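Local coordinates for protein UDP-N-acetylglucosamine 3-dehydrogenase (Acidithiobacillus ferrooxidans, PDB 7BVJ) that catalyses the NAD(+)-dependent oxidation of the glucosamine 3-position of UDP-N-acetylglucosamine to a ketone, a step in making the diamino sugar of some lipid A molecules, at residues V122-Q127 and L236-H241; V76-M81 and I104-E109; T72-A77 and T97-A102. One frame throughout, in Å; residues are numbered along the deposited sequence.

Contact 1. Residues V122-Q127 and L236-H241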
ATOM      1  N   VAL A 122       7.894   1.553   0.270  1.00 25.26           N
ATOM      2  CA  VAL A 122       8.947   2.415   0.807  1.00 28.78           C
ATOM      3  C   VAL A 122       9.492   1.880   2.128  1.00 24.43           C
ATOM      4  O   VAL A 122      10.327   2.534   2.765  1.00 27.35           O
ATOM      5  CB  VAL A 122       8.485   3.890   0.932  1.00 30.94           C
ATOM      6  CG1 VAL A 122       7.857   4.393  -0.367  1.00 26.65           C
ATOM      7  CG2 VAL A 122       7.532   4.093   2.081  1.00 23.12           C
ATOM      8  N   HIS A 123       9.062   0.687   2.537  1.00 26.71           N
ATOM      9  CA  HIS A 123       9.633   0.041   3.709  1.00 22.66           C
ATOM     10  C   HIS A 123      11.145  -0.114   3.541  1.00 25.66           C
ATOM     11  O   HIS A 123      11.616  -0.429   2.442  1.00 23.64           O
ATOM     12  CB  HIS A 123       8.995  -1.332   3.938  1.00 23.92           C
ATOM     13  CG  HIS A 123       9.271  -1.890   5.299  1.00 21.53           C
ATOM     14  ND1 HIS A 123      10.489  -2.433   5.647  1.00 31.68           N
ATOM     15  CD2 HIS A 123       8.505  -1.944   6.415  1.00 28.72           C
ATOM     16  CE1 HIS A 123      10.457  -2.813   6.913  1.00 27.63           C
ATOM     17  NE2 HIS A 123       9.263  -2.528   7.402  1.00 24.48           N
ATOM     18  N   PRO A 124      11.933   0.120   4.600  1.00 28.79           N
ATOM     19  CA  PRO A 124      13.402   0.089   4.444  1.00 23.63           C
ATOM     20  C   PRO A 124      13.943  -1.231   3.901  1.00 28.63           C
ATOM     21  O   PRO A 124      14.909  -1.237   3.123  1.00 27.57           O
ATOM     22  CB  PRO A 124      13.906   0.366   5.871  1.00 23.52           C
ATOM     23  CG  PRO A 124      12.799   1.103   6.545  1.00 31.00           C
ATOM     24  CD  PRO A 124      11.510   0.639   5.918  1.00 24.08           C
ATOM     25  N   ALA A 125      13.345  -2.359   4.290  1.00 28.45           N
ATOM     26  CA  ALA A 125      13.834  -3.642   3.801  1.00 24.88           C
ATOM     27  C   ALA A 125      13.597  -3.785   2.306  1.00 23.74           C
ATOM     28  O   ALA A 125      14.461  -4.295   1.573  1.00 23.89           O
ATOM     29  CB  ALA A 125      13.161  -4.782   4.562  1.00 25.50           C
ATOM     30  N   ILE A 126      12.447  -3.309   1.830  1.00 21.95           N
ATOM     31  CA  ILE A 126      12.140  -3.432   0.408  1.00 23.34           C
ATOM     32  C   ILE A 126      13.034  -2.498  -0.402  1.00 25.79           C
ATOM     33  O   ILE A 126      13.505  -2.856  -1.485  1.00 27.75           O
ATOM     34  CB  ILE A 126      10.644  -3.161   0.152  1.00 23.23           C
ATOM     35  CG1 ILE A 126       9.809  -4.439   0.276  1.00 27.53           C
ATOM     36  CG2 ILE A 126      10.434  -2.666  -1.279  1.00 20.97           C
ATOM     37  CD1 ILE A 126      10.069  -5.283   1.493  1.00 30.01           C
ATOM     38  N   GLN A 127      13.288  -1.295   0.107  1.00 24.96           N
ATOM     39  CA  GLN A 127      14.173  -0.383  -0.606  1.00 31.57           C
ATOM     40  C   GLN A 127      15.570  -0.971  -0.707  1.00 24.81           C
ATOM     41  O   GLN A 127      16.197  -0.922  -1.770  1.00 28.84           O
ATOM     42  CB  GLN A 127      14.204   0.982   0.090  1.00 31.55           C
ATOM     43  CG  GLN A 127      15.122   2.021  -0.574  1.00 39.30           C
ATOM     44  CD  GLN A 127      14.606   3.452  -0.410  1.00 53.51           C
ATOM     45  OE1 GLN A 127      13.391   3.697  -0.431  1.00 57.60           O
ATOM     46  NE2 GLN A 127      15.530   4.403  -0.242  1.00 51.55           N
ATOM     47  N   LEU A 236       7.500  -5.824  10.862  1.00 28.73           N
ATOM     48  CA  LEU A 236       7.129  -5.203  12.129  1.00 32.20           C
ATOM     49  C   LEU A 236       8.362  -4.758  12.899  1.00 33.38           C
ATOM     50  O   LEU A 236       8.473  -3.595  13.306  1.00 28.64           O
ATOM     51  CB  LEU A 236       6.300  -6.183  12.964  1.00 32.65           C
ATOM     52  CG  LEU A 236       4.997  -5.647  13.539  1.00 38.45           C
ATOM     53  CD1 LEU A 236       4.231  -4.872  12.478  1.00 39.06           C
ATOM     54  CD2 LEU A 236       4.167  -6.800  14.072  1.00 38.13           C
ATOM     55  N   ASN A 237       9.310  -5.671  13.088  1.00 31.99           N
ATOM     56  CA  ASN A 237      10.512  -5.381  13.850  1.00 32.87           C
ATOM     57  C   ASN A 237      11.603  -4.733  13.014  1.00 31.19           C
ATOM     58  O   ASN A 237      12.660  -4.411  13.560  1.00 35.78           O
ATOM     59  CB  ASN A 237      11.006  -6.663  14.512  1.00 32.47           C
ATOM     60  CG  ASN A 237       9.969  -7.243  15.465  1.00 35.28           C
ATOM     61  OD1 ASN A 237       9.081  -6.529  15.931  1.00 38.02           O
ATOM     62  ND2 ASN A 237      10.067  -8.535  15.748  1.00 38.49           N
ATOM     63  N   ASN A 238      11.350  -4.512  11.722  1.00 27.67           N
ATOM     64  CA  ASN A 238      12.256  -3.821  10.802  1.00 28.64           C
ATOM     65  C   ASN A 238      13.620  -4.515  10.706  1.00 35.86           C
ATOM     66  O   ASN A 238      14.674  -3.870  10.775  1.00 25.37           O
ATOM     67  CB  ASN A 238      12.410  -2.344  11.194  1.00 30.52           C
ATOM     68  CG  ASN A 238      12.888  -1.466  10.034  1.00 34.64           C
ATOM     69  OD1 ASN A 238      12.282  -1.443   8.961  1.00 37.06           O
ATOM     70  ND2 ASN A 238      13.975  -0.735  10.254  1.00 38.13           N
ATOM     71  N   THR A 239      13.599  -5.841  10.512  1.00 28.69           N
ATOM     72  CA  THR A 239      14.836  -6.601  10.359  1.00 26.35           C
ATOM     73  C   THR A 239      14.880  -7.342   9.031  1.00 26.87           C
ATOM     74  O   THR A 239      13.853  -7.783   8.512  1.00 20.31           O
ATOM     75  CB  THR A 239      15.036  -7.623  11.493  1.00 32.21           C
ATOM     76  OG1 THR A 239      13.992  -8.601  11.456  1.00 33.00           O
ATOM     77  CG2 THR A 239      15.045  -6.930  12.858  1.00 33.42           C
ATOM     78  N   LEU A 240      16.098  -7.509   8.501  1.00 27.51           N
ATOM     79  CA  LEU A 240      16.310  -8.192   7.231  1.00 27.47           C
ATOM     80  C   LEU A 240      17.534  -9.096   7.319  1.00 32.66           C
ATOM     81  O   LEU A 240      18.597  -8.669   7.781  1.00 33.29           O
ATOM     82  CB  LEU A 240      16.465  -7.181   6.084  1.00 23.02           C
ATOM     83  CG  LEU A 240      17.149  -7.634   4.790  1.00 20.25           C
ATOM     84  CD1 LEU A 240      16.331  -8.687   4.073  1.00 24.71           C
ATOM     85  CD2 LEU A 240      17.360  -6.450   3.892  1.00 27.50           C
ATOM     86  N   HIS A 241      17.383 -10.343   6.876  1.00 31.90           N
ATOM     87  CA  HIS A 241      18.471 -11.316   6.870  1.00 32.13           C
ATOM     88  C   HIS A 241      18.588 -11.935   5.490  1.00 31.85           C
ATOM     89  O   HIS A 241      17.581 -12.344   4.912  1.00 24.51           O
ATOM     90  CB  HIS A 241      18.247 -12.413   7.908  1.00 30.64           C
ATOM     91  CG  HIS A 241      18.513 -11.965   9.303  1.00 33.97           C
ATOM     92  ND1 HIS A 241      19.733 -12.144   9.919  1.00 38.16           N
ATOM     93  CD2 HIS A 241      17.735 -11.301  10.189  1.00 35.32           C
ATOM     94  CE1 HIS A 241      19.684 -11.635  11.139  1.00 39.12           C
ATOM     95  NE2 HIS A 241      18.487 -11.108  11.324  1.00 33.59           N
TER
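Asn238 meets His123 and Pro124 where the N-terminus of helix 124-132 packs on the start of strand 239-245, one of the strands of the large mixed sheet characteristic of the C-terminal domain of Gfo/Idh/MocA enzymes. The Asn238 side chain is the main link. Its OD1 approaches His123 CE1 to 3.1 Å, obliquely to the ring and with amide and imidazole planes 54° apart, and it also lies 3.5 Å from Pro124 CG. These are polar-on-carbon contacts; no hydrogen bond joins the two segments. Asn238 and Thr239 together face Asp234 in a G1 beta bulge, which sets the backbone from which the amide projects.

His123 is the N-cap of the helix. Its CG is anti to the backbone N (chi1 -165°), which brings ND1 back to accept from Ala125 N at 3.2 Å, the donor lying close to the ring plane. The other ring nitrogen, NE2, bonds to Phe235 O, so the imidazole is fixed at both nitrogens and its rotation is settled; Pro124 CD rests over one face, toward the rim. With an alanine here, Ala125 N would probably lose its side-chain acceptor, Phe235 O its imidazole partner, and Asn238 the ring it leans on.

Two residues on along each segment, Ala125 and Leu240 point at each other, with CA atoms 6.2 Å apart. Val233 on strand 229-234 touches both side chains. The apolar end of the contact is thus carried by Ala125 CB and Leu240 CB, 4.4 Å apart.

Contact 2. Residues V76-M81 and I104-E109; sequences VAEVAM and IGMAQE
Met106 reaches across to Glu78 and Met81, joining helices 73-82 and 97-110, the connections of two successive beta-alpha-beta crossovers in the Rossmann fold. The first helix links strand 63-66 to strand 86-90, the second links 86-90 to 114-117, and the local axes run 10.4 Å apart at only 10°, the near-parallel pairing expected of neighbouring helices on one face of a parallel sheet.

The first shell is made of carbon and sulfur contacts, with no hydrogen bond between the segments. Met106 ends in a bend: chi3 is -31°, well off a staggered value, and this turns the methyl aside from the line of the chain. CE then presses on Glu78 CG at 3.4 Å, a tight carbon-carbon approach, with the two side chains crossing at about a right angle. It is the aliphatic part of Glu78 that is used here. The sulfur of the same Met106 sits against Met81, SD to CB 3.5 Å, so the one thioether touches two residues of the facing helix, through its methyl and its sulfur.

Met81 is straighter. Its CG lies anti to the carbonyl carbon (chi1 -75°) and the chain beyond is extended, which carries the sulfur and methyl alongside Ala107. The closest backbone approach is at this pair, Met81 CA to Ala107 CA 6.8 Å.

Behind this shell lies the sheet. Leu114 of strand 114-117 touches both Met81 and Ala107, and Cys87 of strand 86-90 touches Met81, closing the side of the interface that faces the sheet; Leu112 also meets Met81. On the flank of helix 73-82, Val79 and Ala80 pack on Leu58 of helix 54-59. The innermost side-chain contact between the two helices is Met81 CE on Ala107 CB, at 3.9 Å.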
ATOM      1  N   VAL A  76     -14.477  11.001  -5.349  1.00 27.39           N
ATOM      2  CA  VAL A  76     -13.685  12.102  -4.814  1.00 22.58           C
ATOM      3  C   VAL A  76     -12.509  12.413  -5.734  1.00 26.40           C
ATOM      4  O   VAL A  76     -12.224  13.584  -6.023  1.00 20.59           O
ATOM      5  CB  VAL A  76     -13.212  11.797  -3.382  1.00 29.58           C
ATOM      6  CG1 VAL A  76     -12.193  12.839  -2.926  1.00 19.95           C
ATOM      7  CG2 VAL A  76     -14.393  11.752  -2.429  1.00 22.56           C
ATOM      8  N   ALA A  77     -11.797  11.377  -6.188  1.00 20.79           N
ATOM      9  CA  ALA A  77     -10.670  11.588  -7.092  1.00 24.70           C
ATOM     10  C   ALA A  77     -11.132  12.201  -8.399  1.00 24.40           C
ATOM     11  O   ALA A  77     -10.420  13.019  -8.994  1.00 22.17           O
ATOM     12  CB  ALA A  77      -9.939  10.268  -7.364  1.00 19.15           C
ATOM     13  N   GLU A  78     -12.318  11.813  -8.871  1.00 20.80           N
ATOM     14  CA  GLU A  78     -12.869  12.437 -10.066  1.00 26.65           C
ATOM     15  C   GLU A  78     -13.035  13.940  -9.860  1.00 25.92           C
ATOM     16  O   GLU A  78     -12.639  14.743 -10.718  1.00 28.74           O
ATOM     17  CB  GLU A  78     -14.204  11.784 -10.425  1.00 27.17           C
ATOM     18  CG  GLU A  78     -14.617  11.972 -11.866  1.00 26.53           C
ATOM     19  CD  GLU A  78     -16.011  11.443 -12.145  1.00 36.39           C
ATOM     20  OE1 GLU A  78     -16.854  11.404 -11.204  1.00 30.40           O
ATOM     21  OE2 GLU A  78     -16.262  11.075 -13.312  1.00 36.84           O
ATOM     22  N   VAL A  79     -13.619  14.345  -8.721  1.00 24.65           N
ATOM     23  CA  VAL A  79     -13.792  15.783  -8.483  1.00 25.57           C
ATOM     24  C   VAL A  79     -12.433  16.471  -8.365  1.00 28.66           C
ATOM     25  O   VAL A  79     -12.229  17.578  -8.882  1.00 21.45           O
ATOM     26  CB  VAL A  79     -14.670  16.040  -7.243  1.00 30.29           C
ATOM     27  CG1 VAL A  79     -14.758  17.545  -6.959  1.00 27.25           C
ATOM     28  CG2 VAL A  79     -16.078  15.469  -7.444  1.00 22.00           C
ATOM     29  N   ALA A  80     -11.470  15.809  -7.715  1.00 23.36           N
ATOM     30  CA  ALA A  80     -10.175  16.434  -7.488  1.00 23.98           C
ATOM     31  C   ALA A  80      -9.411  16.602  -8.797  1.00 24.38           C
ATOM     32  O   ALA A  80      -8.792  17.645  -9.029  1.00 23.35           O
ATOM     33  CB  ALA A  80      -9.367  15.628  -6.476  1.00 18.59           C
ATOM     34  N   MET A  81      -9.494  15.619  -9.691  1.00 22.53           N
ATOM     35  CA  MET A  81      -8.798  15.740 -10.965  1.00 28.67           C
ATOM     36  C   MET A  81      -9.509  16.676 -11.926  1.00 27.70           C
ATOM     37  O   MET A  81      -8.856  17.253 -12.803  1.00 24.07           O
ATOM     38  CB  MET A  81      -8.626  14.374 -11.624  1.00 25.08           C
ATOM     39  CG  MET A  81      -7.553  13.524 -10.985  1.00 30.79           C
ATOM     40  SD  MET A  81      -7.590  11.832 -11.597  1.00 36.98           S
ATOM     41  CE  MET A  81      -6.275  11.138 -10.632  1.00 32.40           C
ATOM     42  N   ILE A 104      -7.194   6.648 -14.303  1.00 24.51           N
ATOM     43  CA  ILE A 104      -5.937   6.673 -15.050  1.00 27.68           C
ATOM     44  C   ILE A 104      -6.101   7.500 -16.322  1.00 24.46           C
ATOM     45  O   ILE A 104      -5.272   8.361 -16.632  1.00 27.63           O
ATOM     46  CB  ILE A 104      -5.465   5.235 -15.355  1.00 28.16           C
ATOM     47  CG1 ILE A 104      -4.958   4.554 -14.080  1.00 21.05           C
ATOM     48  CG2 ILE A 104      -4.380   5.226 -16.427  1.00 23.89           C
ATOM     49  CD1 ILE A 104      -5.030   3.055 -14.126  1.00 30.31           C
ATOM     50  N   GLY A 105      -7.194   7.275 -17.054  1.00 29.03           N
ATOM     51  CA  GLY A 105      -7.431   8.055 -18.262  1.00 25.70           C
ATOM     52  C   GLY A 105      -7.555   9.545 -17.990  1.00 29.28           C
ATOM     53  O   GLY A 105      -6.923  10.371 -18.659  1.00 29.83           O
ATOM     54  N   MET A 106      -8.381   9.912 -17.008  1.00 30.12           N
ATOM     55  CA  MET A 106      -8.567  11.327 -16.694  1.00 31.78           C
ATOM     56  C   MET A 106      -7.258  11.967 -16.235  1.00 35.35           C
ATOM     57  O   MET A 106      -6.979  13.134 -16.550  1.00 32.42           O
ATOM     58  CB  MET A 106      -9.651  11.482 -15.631  1.00 34.26           C
ATOM     59  CG  MET A 106     -10.125  12.919 -15.418  1.00 48.63           C
ATOM     60  SD  MET A 106     -11.012  13.155 -13.850  1.00 49.64           S
ATOM     61  CE  MET A 106     -11.752  11.548 -13.670  1.00 30.05           C
ATOM     62  N   ALA A 107      -6.423  11.200 -15.519  1.00 31.02           N
ATOM     63  CA  ALA A 107      -5.135  11.711 -15.062  1.00 35.81           C
ATOM     64  C   ALA A 107      -4.225  11.989 -16.240  1.00 33.19           C
ATOM     65  O   ALA A 107      -3.589  13.047 -16.318  1.00 28.60           O
ATOM     66  CB  ALA A 107      -4.477  10.716 -14.099  1.00 33.43           C
ATOM     67  N   GLN A 108      -4.158  11.044 -17.178  1.00 33.33           N
ATOM     68  CA  GLN A 108      -3.322  11.251 -18.356  1.00 35.49           C
ATOM     69  C   GLN A 108      -3.810  12.447 -19.168  1.00 37.05           C
ATOM     70  O   GLN A 108      -3.004  13.287 -19.588  1.00 35.78           O
ATOM     71  CB  GLN A 108      -3.299   9.982 -19.201  1.00 36.02           C
ATOM     72  CG  GLN A 108      -1.968   9.702 -19.846  1.00 48.76           C
ATOM     73  CD  GLN A 108      -2.127   8.961 -21.146  1.00 51.53           C
ATOM     74  OE1 GLN A 108      -3.086   8.206 -21.325  1.00 54.34           O
ATOM     75  NE2 GLN A 108      -1.202   9.186 -22.076  1.00 47.81           N
ATOM     76  N   GLU A 109      -5.128  12.559 -19.372  1.00 33.98           N
ATOM     77  CA  GLU A 109      -5.661  13.714 -20.098  1.00 36.81           C
ATOM     78  C   GLU A 109      -5.303  15.017 -19.398  1.00 35.03           C
ATOM     79  O   GLU A 109      -5.015  16.022 -20.055  1.00 37.79           O
ATOM     80  CB  GLU A 109      -7.179  13.610 -20.266  1.00 40.97           C
ATOM     81  CG  GLU A 109      -7.741  14.509 -21.401  1.00 40.60           C
ATOM     82  CD  GLU A 109      -8.263  15.877 -20.927  1.00 46.92           C
ATOM     83  OE1 GLU A 109      -9.152  15.926 -20.041  1.00 43.23           O
ATOM     84  OE2 GLU A 109      -7.795  16.912 -21.461  1.00 46.88           O
TER

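Contact 3. Residues T72-A77 and T97-A102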
ATOM      1  N   THR A  72     -15.627   5.445  -1.940  1.00 21.16           N
ATOM      2  CA  THR A  72     -15.736   6.859  -2.308  1.00 27.61           C
ATOM      3  C   THR A  72     -14.542   7.384  -3.100  1.00 22.47           C
ATOM      4  O   THR A  72     -14.589   8.541  -3.562  1.00 21.01           O
ATOM      5  CB  THR A  72     -15.888   7.718  -1.054  1.00 26.78           C
ATOM      6  OG1 THR A  72     -14.633   7.756  -0.360  1.00 20.40           O
ATOM      7  CG2 THR A  72     -16.972   7.140  -0.140  1.00 22.78           C
ATOM      8  N   HIS A  73     -13.480   6.572  -3.249  1.00 18.92           N
ATOM      9  CA  HIS A  73     -12.248   7.040  -3.890  1.00 18.48           C
ATOM     10  C   HIS A  73     -12.520   7.565  -5.282  1.00 21.33           C
ATOM     11  O   HIS A  73     -12.000   8.616  -5.668  1.00 22.48           O
ATOM     12  CB  HIS A  73     -11.214   5.918  -3.984  1.00 22.06           C
ATOM     13  CG  HIS A  73     -10.512   5.621  -2.702  1.00 21.70           C
ATOM     14  ND1 HIS A  73      -9.575   4.613  -2.587  1.00 18.84           N
ATOM     15  CD2 HIS A  73     -10.609   6.189  -1.478  1.00 22.91           C
ATOM     16  CE1 HIS A  73      -9.133   4.571  -1.342  1.00 20.83           C
ATOM     17  NE2 HIS A  73      -9.749   5.511  -0.647  1.00 24.01           N
ATOM     18  N   PHE A  74     -13.305   6.823  -6.069  1.00 18.80           N
ATOM     19  CA  PHE A  74     -13.559   7.230  -7.447  1.00 21.40           C
ATOM     20  C   PHE A  74     -14.234   8.599  -7.514  1.00 22.11           C
ATOM     21  O   PHE A  74     -13.761   9.500  -8.212  1.00 24.58           O
ATOM     22  CB  PHE A  74     -14.411   6.189  -8.176  1.00 19.86           C
ATOM     23  CG  PHE A  74     -14.768   6.605  -9.568  1.00 26.41           C
ATOM     24  CD1 PHE A  74     -13.810   6.570 -10.585  1.00 25.85           C
ATOM     25  CD2 PHE A  74     -16.039   7.087  -9.858  1.00 23.13           C
ATOM     26  CE1 PHE A  74     -14.119   6.983 -11.875  1.00 22.00           C
ATOM     27  CE2 PHE A  74     -16.352   7.497 -11.135  1.00 29.03           C
ATOM     28  CZ  PHE A  74     -15.383   7.450 -12.150  1.00 31.39           C
ATOM     29  N   ALA A  75     -15.358   8.769  -6.825  1.00 22.15           N
ATOM     30  CA  ALA A  75     -16.081  10.035  -6.925  1.00 27.18           C
ATOM     31  C   ALA A  75     -15.217  11.197  -6.450  1.00 23.72           C
ATOM     32  O   ALA A  75     -15.176  12.259  -7.094  1.00 22.79           O
ATOM     33  CB  ALA A  75     -17.383   9.962  -6.123  1.00 21.07           C
ATOM     34  N   VAL A  76     -14.477  11.001  -5.349  1.00 27.39           N
ATOM     35  CA  VAL A  76     -13.685  12.102  -4.814  1.00 22.58           C
ATOM     36  C   VAL A  76     -12.509  12.413  -5.734  1.00 26.40           C
ATOM     37  O   VAL A  76     -12.224  13.584  -6.023  1.00 20.59           O
ATOM     38  CB  VAL A  76     -13.212  11.797  -3.382  1.00 29.58           C
ATOM     39  CG1 VAL A  76     -12.193  12.839  -2.926  1.00 19.95           C
ATOM     40  CG2 VAL A  76     -14.393  11.752  -2.429  1.00 22.56           C
ATOM     41  N   ALA A  77     -11.797  11.377  -6.188  1.00 20.79           N
ATOM     42  CA  ALA A  77     -10.670  11.588  -7.092  1.00 24.70           C
ATOM     43  C   ALA A  77     -11.132  12.201  -8.399  1.00 24.40           C
ATOM     44  O   ALA A  77     -10.420  13.019  -8.994  1.00 22.17           O
ATOM     45  CB  ALA A  77      -9.939  10.268  -7.364  1.00 19.15           C
ATOM     46  N   THR A  97     -11.899  -2.385 -11.328  1.00 31.89           N
ATOM     47  CA  THR A  97     -10.861  -1.964 -12.262  1.00 30.79           C
ATOM     48  C   THR A  97     -11.347  -0.947 -13.287  1.00 32.89           C
ATOM     49  O   THR A  97     -10.520  -0.285 -13.923  1.00 35.28           O
ATOM     50  CB  THR A  97     -10.307  -3.185 -12.989  1.00 36.32           C
ATOM     51  OG1 THR A  97     -11.386  -3.854 -13.661  1.00 31.86           O
ATOM     52  CG2 THR A  97      -9.655  -4.143 -11.992  1.00 28.71           C
ATOM     53  N   GLU A  98     -12.659  -0.816 -13.468  1.00 30.35           N
ATOM     54  CA  GLU A  98     -13.200   0.157 -14.410  1.00 33.37           C
ATOM     55  C   GLU A  98     -13.109   1.582 -13.859  1.00 27.61           C
ATOM     56  O   GLU A  98     -12.806   2.518 -14.602  1.00 31.00           O
ATOM     57  CB  GLU A  98     -14.640  -0.221 -14.750  1.00 35.79           C
ATOM     58  CG  GLU A  98     -15.199   0.434 -15.998  1.00 44.72           C
ATOM     59  CD  GLU A  98     -15.963   1.712 -15.684  1.00 49.17           C
ATOM     60  OE1 GLU A  98     -15.376   2.808 -15.841  1.00 55.53           O
ATOM     61  OE2 GLU A  98     -17.146   1.622 -15.273  1.00 44.58           O
ATOM     62  N   GLU A  99     -13.350   1.756 -12.556  1.00 29.97           N
ATOM     63  CA  GLU A  99     -13.086   3.036 -11.910  1.00 30.80           C
ATOM     64  C   GLU A  99     -11.609   3.398 -12.020  1.00 25.78           C
ATOM     65  O   GLU A  99     -11.260   4.544 -12.332  1.00 22.86           O
ATOM     66  CB  GLU A  99     -13.527   2.981 -10.441  1.00 27.68           C
ATOM     67  CG  GLU A  99     -15.027   2.839 -10.230  1.00 32.41           C
ATOM     68  CD  GLU A  99     -15.418   2.640  -8.759  1.00 39.73           C
ATOM     69  OE1 GLU A  99     -14.532   2.366  -7.922  1.00 37.44           O
ATOM     70  OE2 GLU A  99     -16.618   2.767  -8.438  1.00 40.89           O
ATOM     71  N   ALA A 100     -10.727   2.417 -11.801  1.00 31.28           N
ATOM     72  CA  ALA A 100      -9.292   2.659 -11.895  1.00 29.56           C
ATOM     73  C   ALA A 100      -8.889   3.037 -13.317  1.00 27.09           C
ATOM     74  O   ALA A 100      -8.085   3.958 -13.518  1.00 29.70           O
ATOM     75  CB  ALA A 100      -8.529   1.420 -11.418  1.00 28.40           C
ATOM     76  N   ASP A 101      -9.449   2.340 -14.312  1.00 25.31           N
ATOM     77  CA  ASP A 101      -9.230   2.686 -15.713  1.00 25.50           C
ATOM     78  C   ASP A 101      -9.634   4.130 -15.990  1.00 23.66           C
ATOM     79  O   ASP A 101      -8.887   4.887 -16.621  1.00 24.43           O
ATOM     80  CB  ASP A 101     -10.025   1.732 -16.620  1.00 31.79           C
ATOM     81  CG  ASP A 101      -9.446   0.312 -16.659  1.00 33.91           C
ATOM     82  OD1 ASP A 101      -8.237   0.146 -16.407  1.00 38.49           O
ATOM     83  OD2 ASP A 101     -10.209  -0.632 -16.964  1.00 35.42           O
ATOM     84  N   ALA A 102     -10.817   4.526 -15.517  1.00 26.64           N
ATOM     85  CA  ALA A 102     -11.306   5.882 -15.761  1.00 22.01           C
ATOM     86  C   ALA A 102     -10.401   6.929 -15.119  1.00 21.73           C
ATOM     87  O   ALA A 102     -10.127   7.975 -15.718  1.00 26.13           O
ATOM     88  CB  ALA A 102     -12.743   6.023 -15.237  1.00 22.05           C
TER
HETATM   89  O   HOH W   1     -14.195   3.816  -5.330  1.00 21.05           O
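Phe74 lays its ring against Glu99 near the N-terminal ends of helices 73-82 and 97-110, two crossover helices of the Rossmann fold that binds NAD. The CA atoms of this pair, 6.1 Å apart, mark the nearest backbone approach of the two segments.

Phe74 CG is anti to the backbone N (chi1 176°), directing the ring toward the second helix, whereas the extended chain of Glu99 runs back obliquely across it. Glu99 CG makes an off-centre CH-pi contact, 4.2 Å from the centroid of the Phe74 ring, and Glu99 CB comes to 3.6 Å from Phe74 CD1 in an oblique approach. The carboxylate plane is only 9° from that of the ring, yet the group is not centred on the aromatic face: Glu99 CD has Phe74 CB as its nearest atom, at 3.7 Å. The ring is met differently by Ala102, whose CB lies at the edge near the ring plane, 3.8 Å from CE1. Phe74 is therefore contacted by successive turns of helix 97-110.

The polar end of Glu99 is tied back to the first helix through solvent. A water links Glu99 OE1 to Phe74 N; OE1 also has a weak hydrogen bond from Leu95 N, an amide just ahead of its own helix, and the adjoining helix start would probably favour the negative charge of the carboxylate. Asp96 OD1 accepts from Glu99 N, while His73 ND1 bonds to Phe93 O, a further tie between helix 73-82 and the loop leading into helix 97-110. The bridging water accepts from Phe74 N at 3.2 Å and donates to Glu99 OE1 at 3.0 Å.

Contacts 2 and 3 are two levels of one helix pair: both join helix 73-82 to helix 97-110, share Val76 and Ala77, and have centres 8 Å apart, contact 3 nearer the helix starts and contact 2 further along. They belong to the nucleotide-binding domain, with the side chains of Phe74 and Glu78 about 11 Å and 12 Å from the bound NAD. Contact 1 lies in the other half of the molecule, its centre 33 Å from that of contact 2 and 31 Å from that of contact 3, across the chain's centre; nearest atoms are about 19 Å and 17 Å away. There, the Leu240 side chain is about 10 Å from the bound disulfonic acid.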